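Local coordinates for protein amidohydrolase (Xanthomonas campestris pv. campestris, PDB 4DZH) that probably deaminates adenosine-type substrates such as 5'-methylthioadenosine, working as a zinc-dependent amidohydrolase with a TIM-barrel fold, at residues 85-90 / 105-110; 115-120 / 143-148; 123-128 / 427-432. All blocks are in the same frame, centred on the assembly; numbering follows the deposited sequence. Where two conformers were deposited one is given.

Interaction 1 of 3, residues 85-90 / 105-110; sequences TLLRGV and WPVEAA
Leu87 and Val107 meet end to end, methyl against methyl, and carry most of this small contact between a loop and a helix. Val107 has CG1 anti to its backbone N (chi1 171°), which aims that branch at the fork of Leu87. CG1 sits 3.8 Å from Leu87 CD2 and lies 4.2 Å from Leu87 CD1, so one methyl faces both tines. The next residue along the helix, Glu108, adds a looser touch: its CG approaches Leu87 CD1 at 4.4 Å. The carboxylate is engaged elsewhere, OE2 hydrogen-bonded to Tyr140 OH; the side chain of Glu108 is about 6 Å from that of the zinc ligand His81. Beyond Leu87 the chain reverses in a type II turn closed by Val90 N to Leu87 O at 2.9 Å, where Gly89 takes up the positive phi. The kink of the helix at Pro106, whose N cannot bond to the preceding turn, falls just before Val107. Ile445 of helix 431-447 touches Leu87, Val90 and Val107 alike. The loop that follows strand 69-80 is thus packed against both helix 96-111 and the C-terminal helix, while Leu86 reaches over to helix 114-130.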
ATOM      1  N   THR A  85      15.589  -2.156   9.676  1.00 15.25           N
ATOM      2  CA  THR A  85      14.384  -2.844  10.120  1.00 18.77           C
ATOM      3  C   THR A  85      14.305  -2.751  11.643  1.00 18.02           C
ATOM      4  O   THR A  85      13.229  -2.630  12.203  1.00 16.82           O
ATOM      5  CB  THR A  85      14.375  -4.333   9.824  1.00 19.80           C
ATOM      6  OG1 THR A  85      15.596  -4.893  10.320  1.00 18.36           O
ATOM      7  CG2 THR A  85      14.245  -4.594   8.380  1.00 20.27           C
ATOM      8  N   LEU A  86      15.458  -2.777  12.317  1.00 20.87           N
ATOM      9  CA  LEU A  86      15.469  -2.602  13.782  1.00 22.28           C
ATOM     10  C   LEU A  86      15.047  -1.200  14.252  1.00 19.21           C
ATOM     11  O   LEU A  86      14.766  -0.999  15.426  1.00 18.74           O
ATOM     12  CB  LEU A  86      16.858  -3.009  14.359  1.00 19.61           C
ATOM     13  CG  LEU A  86      17.156  -4.504  14.167  1.00 18.14           C
ATOM     14  CD1 LEU A  86      18.570  -4.763  14.642  1.00 18.60           C
ATOM     15  CD2 LEU A  86      16.160  -5.404  14.898  1.00 18.85           C
ATOM     16  N   LEU A  87      14.950  -0.233  13.334  1.00 15.60           N
ATOM     17  CA  LEU A  87      14.520   1.119  13.686  1.00 17.26           C
ATOM     18  C   LEU A  87      13.077   1.394  13.145  1.00 19.10           C
ATOM     19  O   LEU A  87      12.678   2.549  12.957  1.00 21.50           O
ATOM     20  CB  LEU A  87      15.494   2.166  13.143  1.00 20.63           C
ATOM     21  CG  LEU A  87      16.948   2.048  13.635  1.00 29.67           C
ATOM     22  CD1 LEU A  87      17.716   3.336  13.362  1.00 33.73           C
ATOM     23  CD2 LEU A  87      16.948   1.741  15.100  1.00 32.21           C
ATOM     24  N   ARG A  88      12.319   0.327  12.909  1.00 17.57           N
ATOM     25  CA  ARG A  88      10.992   0.469  12.324  1.00 16.08           C
ATOM     26  C   ARG A  88      10.104   1.406  13.115  1.00 18.65           C
ATOM     27  O   ARG A  88       9.793   1.101  14.256  1.00 19.52           O
ATOM     28  CB  ARG A  88      10.350  -0.917  12.231  1.00 16.35           C
ATOM     29  CG  ARG A  88       9.091  -0.945  11.345  1.00 16.94           C
ATOM     30  CD  ARG A  88       8.414  -2.295  11.340  1.00 16.06           C
ATOM     31  NE  ARG A  88       9.249  -3.498  11.199  1.00 15.77           N
ATOM     32  CZ  ARG A  88       9.611  -4.066  10.051  1.00 18.37           C
ATOM     33  NH1 ARG A  88       9.318  -3.516   8.863  1.00 16.86           N
ATOM     34  NH2 ARG A  88      10.271  -5.221  10.089  1.00 18.77           N
ATOM     35  N   GLY A  89       9.689   2.530  12.501  1.00 16.34           N
ATOM     36  CA  GLY A  89       8.815   3.502  13.154  1.00 19.22           C
ATOM     37  C   GLY A  89       9.451   4.202  14.341  1.00 24.82           C
ATOM     38  O   GLY A  89       8.748   4.664  15.224  1.00 27.21           O
ATOM     39  N   VAL A  90      10.781   4.297  14.373  1.00 23.83           N
ATOM     40  CA  VAL A  90      11.443   4.864  15.565  1.00 22.56           C
ATOM     41  C   VAL A  90      11.218   6.367  15.642  1.00 28.43           C
ATOM     42  O   VAL A  90      11.246   6.966  16.742  1.00 31.64           O
ATOM     43  CB  VAL A  90      12.966   4.500  15.609  1.00 27.68           C
ATOM     44  CG1 VAL A  90      13.732   5.179  14.487  1.00 23.67           C
ATOM     45  CG2 VAL A  90      13.578   4.865  16.965  1.00 31.98           C
ATOM     46  N   TRP A 105      20.587   9.560  13.241  1.00 33.09           N
ATOM     47  CA  TRP A 105      22.045   9.559  13.476  1.00 37.08           C
ATOM     48  C   TRP A 105      22.437   9.230  14.926  1.00 35.58           C
ATOM     49  O   TRP A 105      23.290   8.378  15.142  1.00 31.61           O
ATOM     50  CB  TRP A 105      22.708  10.858  13.028  1.00 43.75           C
ATOM     51  CG  TRP A 105      22.559  11.155  11.565  1.00 52.21           C
ATOM     52  CD1 TRP A 105      22.318  10.254  10.553  1.00 55.89           C
ATOM     53  CD2 TRP A 105      22.614  12.448  10.945  1.00 55.33           C
ATOM     54  NE1 TRP A 105      22.229  10.916   9.343  1.00 57.21           N
ATOM     55  CE2 TRP A 105      22.410  12.260   9.556  1.00 56.69           C
ATOM     56  CE3 TRP A 105      22.827  13.746  11.426  1.00 56.23           C
ATOM     57  CZ2 TRP A 105      22.410  13.324   8.648  1.00 55.75           C
ATOM     58  CZ3 TRP A 105      22.825  14.801  10.521  1.00 56.19           C
ATOM     59  CH2 TRP A 105      22.616  14.579   9.148  1.00 56.03           C
ATOM     60  N   PRO A 106      21.807   9.880  15.926  1.00 35.41           N
ATOM     61  CA  PRO A 106      22.212   9.520  17.295  1.00 33.70           C
ATOM     62  C   PRO A 106      21.895   8.069  17.686  1.00 33.31           C
ATOM     63  O   PRO A 106      22.663   7.459  18.438  1.00 32.02           O
ATOM     64  CB  PRO A 106      21.399  10.480  18.176  1.00 35.50           C
ATOM     65  CG  PRO A 106      21.000  11.597  17.256  1.00 36.54           C
ATOM     66  CD  PRO A 106      20.837  10.993  15.908  1.00 34.83           C
ATOM     67  N   VAL A 107      20.790   7.513  17.201  1.00 31.15           N
ATOM     68  CA  VAL A 107      20.537   6.110  17.483  1.00 30.18           C
ATOM     69  C   VAL A 107      21.552   5.222  16.769  1.00 29.89           C
ATOM     70  O   VAL A 107      22.120   4.315  17.382  1.00 31.03           O
ATOM     71  CB  VAL A 107      19.097   5.688  17.144  1.00 31.14           C
ATOM     72  CG1 VAL A 107      18.957   4.190  17.253  1.00 34.11           C
ATOM     73  CG2 VAL A 107      18.162   6.343  18.102  1.00 30.86           C
ATOM     74  N   GLU A 108      21.791   5.484  15.488  1.00 30.34           N
ATOM     75  CA  GLU A 108      22.779   4.710  14.723  1.00 32.46           C
ATOM     76  C   GLU A 108      24.159   4.778  15.376  1.00 34.02           C
ATOM     77  O   GLU A 108      24.869   3.768  15.457  1.00 35.53           O
ATOM     78  CB  GLU A 108      22.892   5.211  13.281  1.00 35.61           C
ATOM     79  CG  GLU A 108      21.778   4.738  12.367  1.00 35.16           C
ATOM     80  CD  GLU A 108      22.025   5.103  10.908  1.00 40.32           C
ATOM     81  OE1 GLU A 108      22.651   6.155  10.646  1.00 44.04           O
ATOM     82  OE2 GLU A 108      21.603   4.329  10.019  1.00 39.04           O
ATOM     83  N   ALA A 109      24.535   5.973  15.825  1.00 31.29           N
ATOM     84  CA  ALA A 109      25.827   6.176  16.473  1.00 31.77           C
ATOM     85  C   ALA A 109      25.932   5.273  17.700  1.00 32.29           C
ATOM     86  O   ALA A 109      27.003   4.728  18.007  1.00 32.69           O
ATOM     87  CB  ALA A 109      25.983   7.630  16.875  1.00 32.00           C
ATOM     88  N   ALA A 110      24.810   5.095  18.381  1.00 29.14           N
ATOM     89  CA  ALA A 110      24.802   4.350  19.622  1.00 29.13           C
ATOM     90  C   ALA A 110      24.792   2.847  19.391  1.00 31.08           C
ATOM     91  O   ALA A 110      25.293   2.097  20.212  1.00 37.16           O
ATOM     92  CB  ALA A 110      23.613   4.769  20.476  1.00 27.79           C
TER

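Interaction 2 of 3, residues 115-120 / 143-148; sequences EFVADG and ADVQAA
Val117 presses its CG1 into the aliphatic stem of Gln146, and this is the tight end of the contact: CG1 comes within 3.4 Å of Gln146 CG, a close approach for two carbons. The two side chains cross at about a right angle, and the same methyl reaches Gln146 CD at 4.1 Å. Although the CB of Gln146 leaves the backbone without pointing at the other helix, chi1 of -64° swings CG across to the valine, and the extended chain beyond it (chi2 -172°) carries the amide on past. Both residues are buried. The amide at the end goes further inward, where NE2 makes weak hydrogen bonds to Glu138 OE2 and Thr121 OG1.

Toward solvent the partners, Val145 and Ala118, are partly exposed. Val145 turns CG1 onto the alanine, 3.7 Å from Ala118 CB and 3.9 Å from Ala118 N, so the methyl rests on backbone as much as on side chain. Between the two regions the fit relaxes: the CG1 atoms of Val117 and Val145 stand 4.3 Å apart. The alanine permits a near approach of the main chains, with Ala118 CA 6.2 Å from Val145 CA, and the short axes pass at 8.9 Å with a crossing angle of -32°. On its other flank, helix 143-152 packs through Ala143 and Ala147 on Leu184 of helix 174-188.

Strand 133-139 links the two helices and pairs in parallel with strands 69-80 and 156-163. A helix before and after such a strand is the repeating beta-alpha pattern, here part of the TIM barrel of the amidohydrolases.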
ATOM      1  N   GLU A 115      26.913  -6.749  15.285  0.53 24.44           N
ATOM      2  CA  GLU A 115      25.739  -7.471  15.771  0.53 24.43           C
ATOM      3  C   GLU A 115      24.464  -6.816  15.262  0.53 22.25           C
ATOM      4  O   GLU A 115      23.546  -7.494  14.794  0.53 22.19           O
ATOM      5  CB  GLU A 115      25.711  -7.528  17.303  0.53 27.25           C
ATOM      6  CG  GLU A 115      26.844  -8.334  17.901  0.53 30.13           C
ATOM      7  CD  GLU A 115      26.701  -9.820  17.646  0.53 30.32           C
ATOM      8  OE1 GLU A 115      25.583 -10.365  17.818  0.53 31.37           O
ATOM      9  OE2 GLU A 115      27.724 -10.448  17.281  0.53 34.19           O
ATOM     10  N   PHE A 116      24.406  -5.496  15.387  1.00 23.32           N
ATOM     11  CA  PHE A 116      23.230  -4.755  14.959  1.00 26.08           C
ATOM     12  C   PHE A 116      22.991  -4.984  13.458  1.00 21.73           C
ATOM     13  O   PHE A 116      21.868  -5.257  13.005  1.00 19.54           O
ATOM     14  CB  PHE A 116      23.430  -3.276  15.267  1.00 22.14           C
ATOM     15  CG  PHE A 116      22.331  -2.375  14.713  1.00 19.80           C
ATOM     16  CD1 PHE A 116      21.124  -2.225  15.389  1.00 21.53           C
ATOM     17  CD2 PHE A 116      22.527  -1.697  13.516  1.00 22.68           C
ATOM     18  CE1 PHE A 116      20.109  -1.407  14.874  1.00 23.00           C
ATOM     19  CE2 PHE A 116      21.514  -0.849  12.997  1.00 22.90           C
ATOM     20  CZ  PHE A 116      20.317  -0.712  13.679  1.00 22.09           C
ATOM     21  N   VAL A 117      24.067  -4.885  12.694  1.00 21.31           N
ATOM     22  CA  VAL A 117      23.931  -5.052  11.261  1.00 18.14           C
ATOM     23  C   VAL A 117      23.543  -6.478  10.903  1.00 18.84           C
ATOM     24  O   VAL A 117      22.703  -6.711  10.029  1.00 17.55           O
ATOM     25  CB  VAL A 117      25.194  -4.590  10.575  1.00 17.80           C
ATOM     26  CG1 VAL A 117      25.227  -5.002   9.117  1.00 18.14           C
ATOM     27  CG2 VAL A 117      25.321  -3.096  10.723  1.00 19.65           C
ATOM     28  N   ALA A 118      24.132  -7.464  11.574  1.00 18.54           N
ATOM     29  CA  ALA A 118      23.734  -8.827  11.278  1.00 17.76           C
ATOM     30  C   ALA A 118      22.270  -9.112  11.640  1.00 17.41           C
ATOM     31  O   ALA A 118      21.564  -9.768  10.869  1.00 17.09           O
ATOM     32  CB  ALA A 118      24.670  -9.849  11.970  1.00 17.98           C
ATOM     33  N   ASP A 119      21.821  -8.652  12.811  1.00 19.06           N
ATOM     34  CA  ASP A 119      20.476  -8.969  13.262  1.00 20.80           C
ATOM     35  C   ASP A 119      19.445  -8.237  12.363  1.00 13.13           C
ATOM     36  O   ASP A 119      18.423  -8.843  11.976  1.00 16.24           O
ATOM     37  CB  ASP A 119      20.278  -8.547  14.715  1.00 24.02           C
ATOM     38  CG  ASP A 119      21.044  -9.446  15.710  1.00 28.64           C
ATOM     39  OD1 ASP A 119      21.569 -10.500  15.290  1.00 26.83           O
ATOM     40  OD2 ASP A 119      21.098  -9.061  16.903  1.00 28.66           O
ATOM     41  N   GLY A 120      19.714  -6.967  12.060  1.00 15.93           N
ATOM     42  CA  GLY A 120      18.793  -6.180  11.254  1.00 17.48           C
ATOM     43  C   GLY A 120      18.690  -6.719   9.822  1.00 13.93           C
ATOM     44  O   GLY A 120      17.602  -6.802   9.241  1.00 14.45           O
ATOM     45  N   ALA A 143      29.304  -3.665   5.570  1.00 19.81           N
ATOM     46  CA  ALA A 143      28.975  -4.430   4.370  1.00 20.18           C
ATOM     47  C   ALA A 143      29.581  -5.819   4.410  1.00 18.30           C
ATOM     48  O   ALA A 143      28.995  -6.739   3.836  1.00 22.02           O
ATOM     49  CB  ALA A 143      29.445  -3.681   3.109  1.00 20.08           C
ATOM     50  N   ASP A 144      30.723  -5.980   5.106  1.00 19.26           N
ATOM     51  CA  ASP A 144      31.352  -7.303   5.211  1.00 22.63           C
ATOM     52  C   ASP A 144      30.418  -8.290   5.907  1.00 20.09           C
ATOM     53  O   ASP A 144      30.206  -9.426   5.458  1.00 20.48           O
ATOM     54  CB  ASP A 144      32.723  -7.234   5.901  1.00 22.04           C
ATOM     55  CG  ASP A 144      32.680  -6.627   7.312  1.00 27.48           C
ATOM     56  OD1 ASP A 144      31.723  -5.905   7.672  1.00 27.82           O
ATOM     57  OD2 ASP A 144      33.646  -6.877   8.085  1.00 34.06           O
ATOM     58  N   VAL A 145      29.799  -7.847   7.002  1.00 16.61           N
ATOM     59  CA  VAL A 145      28.861  -8.670   7.739  1.00 16.51           C
ATOM     60  C   VAL A 145      27.624  -8.927   6.883  1.00 19.11           C
ATOM     61  O   VAL A 145      27.152 -10.063   6.790  1.00 18.96           O
ATOM     62  CB  VAL A 145      28.425  -7.948   9.033  1.00 19.32           C
ATOM     63  CG1 VAL A 145      27.295  -8.693   9.709  1.00 19.08           C
ATOM     64  CG2 VAL A 145      29.643  -7.753   9.983  1.00 22.34           C
ATOM     65  N   GLN A 146      27.145  -7.892   6.190  1.00 18.08           N
ATOM     66  CA  GLN A 146      25.957  -8.079   5.368  1.00 17.52           C
ATOM     67  C   GLN A 146      26.151  -9.116   4.267  1.00 16.85           C
ATOM     68  O   GLN A 146      25.286  -9.941   4.054  1.00 16.33           O
ATOM     69  CB  GLN A 146      25.548  -6.775   4.720  1.00 17.39           C
ATOM     70  CG  GLN A 146      25.143  -5.763   5.781  1.00 17.23           C
ATOM     71  CD  GLN A 146      24.550  -4.513   5.147  1.00 16.78           C
ATOM     72  OE1 GLN A 146      25.247  -3.793   4.415  1.00 18.31           O
ATOM     73  NE2 GLN A 146      23.277  -4.249   5.434  1.00 18.83           N
ATOM     74  N   ALA A 147      27.266  -9.031   3.566  1.00 18.59           N
ATOM     75  CA  ALA A 147      27.558  -9.992   2.498  1.00 16.29           C
ATOM     76  C   ALA A 147      27.548 -11.416   3.058  1.00 17.05           C
ATOM     77  O   ALA A 147      26.911 -12.304   2.494  1.00 18.77           O
ATOM     78  CB  ALA A 147      28.900  -9.658   1.811  1.00 17.60           C
ATOM     79  N   ALA A 148      28.187 -11.591   4.204  1.00 17.20           N
ATOM     80  CA  ALA A 148      28.240 -12.915   4.836  1.00 20.04           C
ATOM     81  C   ALA A 148      26.844 -13.391   5.216  1.00 19.55           C
ATOM     82  O   ALA A 148      26.496 -14.571   4.985  1.00 18.15           O
ATOM     83  CB  ALA A 148      29.155 -12.893   6.048  1.00 19.86           C
TER

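Interaction 3 of 3, residues 123-128 / 427-432; sequences LAIAEM and IDMDTA
Met429 meets Ile125 and Ala126 with no flat side-chain group between them; the carboxylates of Glu127 and Asp430 in these segments are engaged elsewhere. Glu127 is gripped at both oxygens, with OE2 held by Arg407 and the backbone N of Leu324, which should fix its rotation and favour the charged form. Asp430, exposed at the N-cap of helix 431-447, gives OD2 to the backbone N of Ala433.

The contact itself is a methionine end laid on the outer surface of a helix. Met429 SD lies 4.1 Å from Ile125 CG2, and the two side chains cross at about a right angle. A bend at the last torsion (chi3 75°) then swings the terminal methyl over Ala126, with Met429 CE 4.1 Å from Ala126 CB and just as far, 4.1 Å, from Ala126 N. SD remains beside the same alanine, 4.2 Å from Ala126 CA, so sulfur and methyl both lie against one side of the small residue. Ile125 offers its CG2 branch because that methyl is the one anti to the backbone N. All these spacings are comfortable, and the contact is van der Waals packing.

Leu426 of strand 425-426 touches both Ala126 and Thr431, and Leu389 of the second subunit packs on Ala126, Glu127 and Thr431. Ile125 also touches Val149 and Tyr150 of helix 143-152. The loop leading into the C-terminal helix is thereby seated on barrel helix 114-130, next to the subunit interface.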
ATOM      1  N   LEU A 123      16.636 -10.008  10.036  1.00 13.91           N
ATOM      2  CA  LEU A 123      15.238  -9.631  10.113  1.00 15.51           C
ATOM      3  C   LEU A 123      14.675  -9.219   8.718  1.00 11.95           C
ATOM      4  O   LEU A 123      13.616  -9.699   8.301  1.00 13.77           O
ATOM      5  CB  LEU A 123      15.082  -8.487  11.121  1.00 15.75           C
ATOM      6  CG  LEU A 123      13.641  -8.015  11.347  1.00 17.82           C
ATOM      7  CD1 LEU A 123      12.721  -9.196  11.699  1.00 18.21           C
ATOM      8  CD2 LEU A 123      13.661  -6.977  12.414  1.00 15.15           C
ATOM      9  N   ALA A 124      15.439  -8.398   7.998  1.00 14.20           N
ATOM     10  CA  ALA A 124      15.017  -7.975   6.670  1.00 14.72           C
ATOM     11  C   ALA A 124      14.876  -9.140   5.687  1.00 10.99           C
ATOM     12  O   ALA A 124      13.907  -9.199   4.899  1.00 13.66           O
ATOM     13  CB  ALA A 124      15.980  -6.930   6.113  1.00 11.00           C
ATOM     14  N   ILE A 125      15.815 -10.096   5.758  1.00 13.93           N
ATOM     15  CA  ILE A 125      15.763 -11.240   4.862  1.00 12.51           C
ATOM     16  C   ILE A 125      14.447 -12.021   5.072  1.00 14.70           C
ATOM     17  O   ILE A 125      13.745 -12.362   4.116  1.00 13.18           O
ATOM     18  CB  ILE A 125      16.985 -12.142   5.071  1.00 11.58           C
ATOM     19  CG1 ILE A 125      18.248 -11.470   4.542  1.00 14.12           C
ATOM     20  CG2 ILE A 125      16.721 -13.534   4.437  1.00 14.67           C
ATOM     21  CD1 ILE A 125      19.530 -12.201   4.972  1.00 14.54           C
ATOM     22  N   ALA A 126      14.048 -12.225   6.330  1.00 13.91           N
ATOM     23  CA  ALA A 126      12.758 -12.875   6.594  1.00 15.52           C
ATOM     24  C   ALA A 126      11.582 -12.059   5.998  1.00 11.34           C
ATOM     25  O   ALA A 126      10.677 -12.616   5.363  1.00 12.81           O
ATOM     26  CB  ALA A 126      12.595 -13.087   8.108  1.00 17.93           C
ATOM     27  N   GLU A 127      11.580 -10.744   6.244  1.00 12.97           N
ATOM     28  CA  GLU A 127      10.508  -9.908   5.731  1.00 14.62           C
ATOM     29  C   GLU A 127      10.467  -9.891   4.204  1.00 10.90           C
ATOM     30  O   GLU A 127       9.377  -9.946   3.589  1.00 11.93           O
ATOM     31  CB  GLU A 127      10.615  -8.474   6.280  1.00 14.70           C
ATOM     32  CG  GLU A 127       9.474  -7.591   5.739  1.00 13.53           C
ATOM     33  CD  GLU A 127       9.426  -6.212   6.337  1.00 15.79           C
ATOM     34  OE1 GLU A 127      10.179  -5.908   7.272  1.00 15.29           O
ATOM     35  OE2 GLU A 127       8.596  -5.426   5.820  1.00 14.24           O
ATOM     36  N   MET A 128      11.658  -9.891   3.596  1.00 13.37           N
ATOM     37  CA  MET A 128      11.747  -9.829   2.137  1.00 13.17           C
ATOM     38  C   MET A 128      11.246 -11.118   1.536  1.00 14.74           C
ATOM     39  O   MET A 128      10.408 -11.088   0.663  1.00 13.94           O
ATOM     40  CB  MET A 128      13.153  -9.507   1.667  1.00 13.94           C
ATOM     41  CG  MET A 128      13.516  -8.067   1.994  1.00 14.40           C
ATOM     42  SD  MET A 128      15.113  -7.593   1.276  1.00 15.31           S
ATOM     43  CE  MET A 128      16.231  -8.705   2.186  1.00 15.42           C
ATOM     44  N   ILE A 427      12.377 -21.390   5.601  1.00 27.75           N
ATOM     45  CA  ILE A 427      13.332 -22.485   5.782  1.00 25.36           C
ATOM     46  C   ILE A 427      14.595 -22.016   6.464  1.00 28.65           C
ATOM     47  O   ILE A 427      15.200 -20.995   6.091  1.00 35.63           O
ATOM     48  CB  ILE A 427      13.688 -23.082   4.416  1.00 27.31           C
ATOM     49  CG1 ILE A 427      12.419 -23.568   3.698  1.00 23.68           C
ATOM     50  CG2 ILE A 427      14.658 -24.253   4.569  1.00 31.51           C
ATOM     51  CD1 ILE A 427      11.495 -24.443   4.570  1.00 21.21           C
ATOM     52  N   ASP A 428      14.996 -22.754   7.470  1.00 26.50           N
ATOM     53  CA  ASP A 428      16.181 -22.414   8.241  1.00 30.83           C
ATOM     54  C   ASP A 428      16.108 -21.025   8.862  1.00 29.43           C
ATOM     55  O   ASP A 428      17.168 -20.417   9.119  1.00 29.30           O
ATOM     56  CB  ASP A 428      17.460 -22.536   7.391  1.00 31.06           C
ATOM     57  CG  ASP A 428      17.736 -23.974   6.926  1.00 36.15           C
ATOM     58  OD1 ASP A 428      17.347 -24.952   7.634  1.00 31.58           O
ATOM     59  OD2 ASP A 428      18.367 -24.122   5.852  1.00 39.78           O
ATOM     60  N   MET A 429      14.885 -20.500   9.079  1.00 27.24           N
ATOM     61  CA  MET A 429      14.743 -19.310   9.877  1.00 26.50           C
ATOM     62  C   MET A 429      13.667 -19.616  10.895  1.00 22.74           C
ATOM     63  O   MET A 429      12.742 -20.367  10.624  1.00 25.64           O
ATOM     64  CB  MET A 429      14.372 -18.073   9.022  1.00 18.18           C
ATOM     65  CG  MET A 429      15.270 -17.915   7.795  1.00 19.50           C
ATOM     66  SD  MET A 429      15.119 -16.268   7.083  1.00 22.30           S
ATOM     67  CE  MET A 429      16.037 -15.272   8.218  1.00 16.29           C
ATOM     68  N   ASP A 430      13.830 -19.071  12.079  1.00 24.65           N
ATOM     69  CA  ASP A 430      12.829 -19.231  13.127  1.00 27.92           C
ATOM     70  C   ASP A 430      12.224 -17.864  13.475  1.00 24.54           C
ATOM     71  O   ASP A 430      12.867 -17.032  14.129  1.00 25.18           O
ATOM     72  CB  ASP A 430      13.497 -19.906  14.332  1.00 32.88           C
ATOM     73  CG  ASP A 430      12.530 -20.165  15.467  1.00 40.54           C
ATOM     74  OD1 ASP A 430      11.658 -21.053  15.335  1.00 45.27           O
ATOM     75  OD2 ASP A 430      12.645 -19.469  16.496  1.00 43.65           O
ATOM     76  N   THR A 431      10.986 -17.633  13.036  1.00 28.15           N
ATOM     77  CA  THR A 431      10.323 -16.334  13.269  1.00 28.10           C
ATOM     78  C   THR A 431      10.231 -15.949  14.749  1.00 26.24           C
ATOM     79  O   THR A 431      10.363 -14.772  15.110  1.00 25.81           O
ATOM     80  CB  THR A 431       8.946 -16.267  12.590  1.00 31.48           C
ATOM     81  OG1 THR A 431       8.126 -17.335  13.063  1.00 34.85           O
ATOM     82  CG2 THR A 431       9.102 -16.419  11.092  1.00 31.33           C
ATOM     83  N   ALA A 432      10.058 -16.939  15.630  1.00 27.47           N
ATOM     84  CA  ALA A 432      10.012 -16.611  17.050  1.00 24.01           C
ATOM     85  C   ALA A 432      11.311 -16.042  17.588  1.00 23.84           C
ATOM     86  O   ALA A 432      11.287 -15.111  18.385  1.00 26.69           O
ATOM     87  CB  ALA A 432       9.609 -17.846  17.869  1.00 29.74           C
TER

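How the interactions relate
Helix 114-130 ties the three together: interactions 2 and 3 use neighbouring parts of it, their centres 14 Å apart, and the 85-90 loop of interaction 1 leans on both parts. Thr85 OG1 lies 3.0 Å from Gly120 O, a probable hydrogen bond into interaction 2, and a salt bridge of 2.9 Å joins Arg88 NH2 to Glu127 OE1 of interaction 3. Interactions 1 and 3 both reach the second subunit, whereas interaction 2 stays within the chain. Interaction 1 comes closest to the metal centre, the side chain of Glu108 about 10 Å from a zinc ion; that of Gln146 in interaction 2 is about 12 Å away, and interaction 3 lies apart from the known sites.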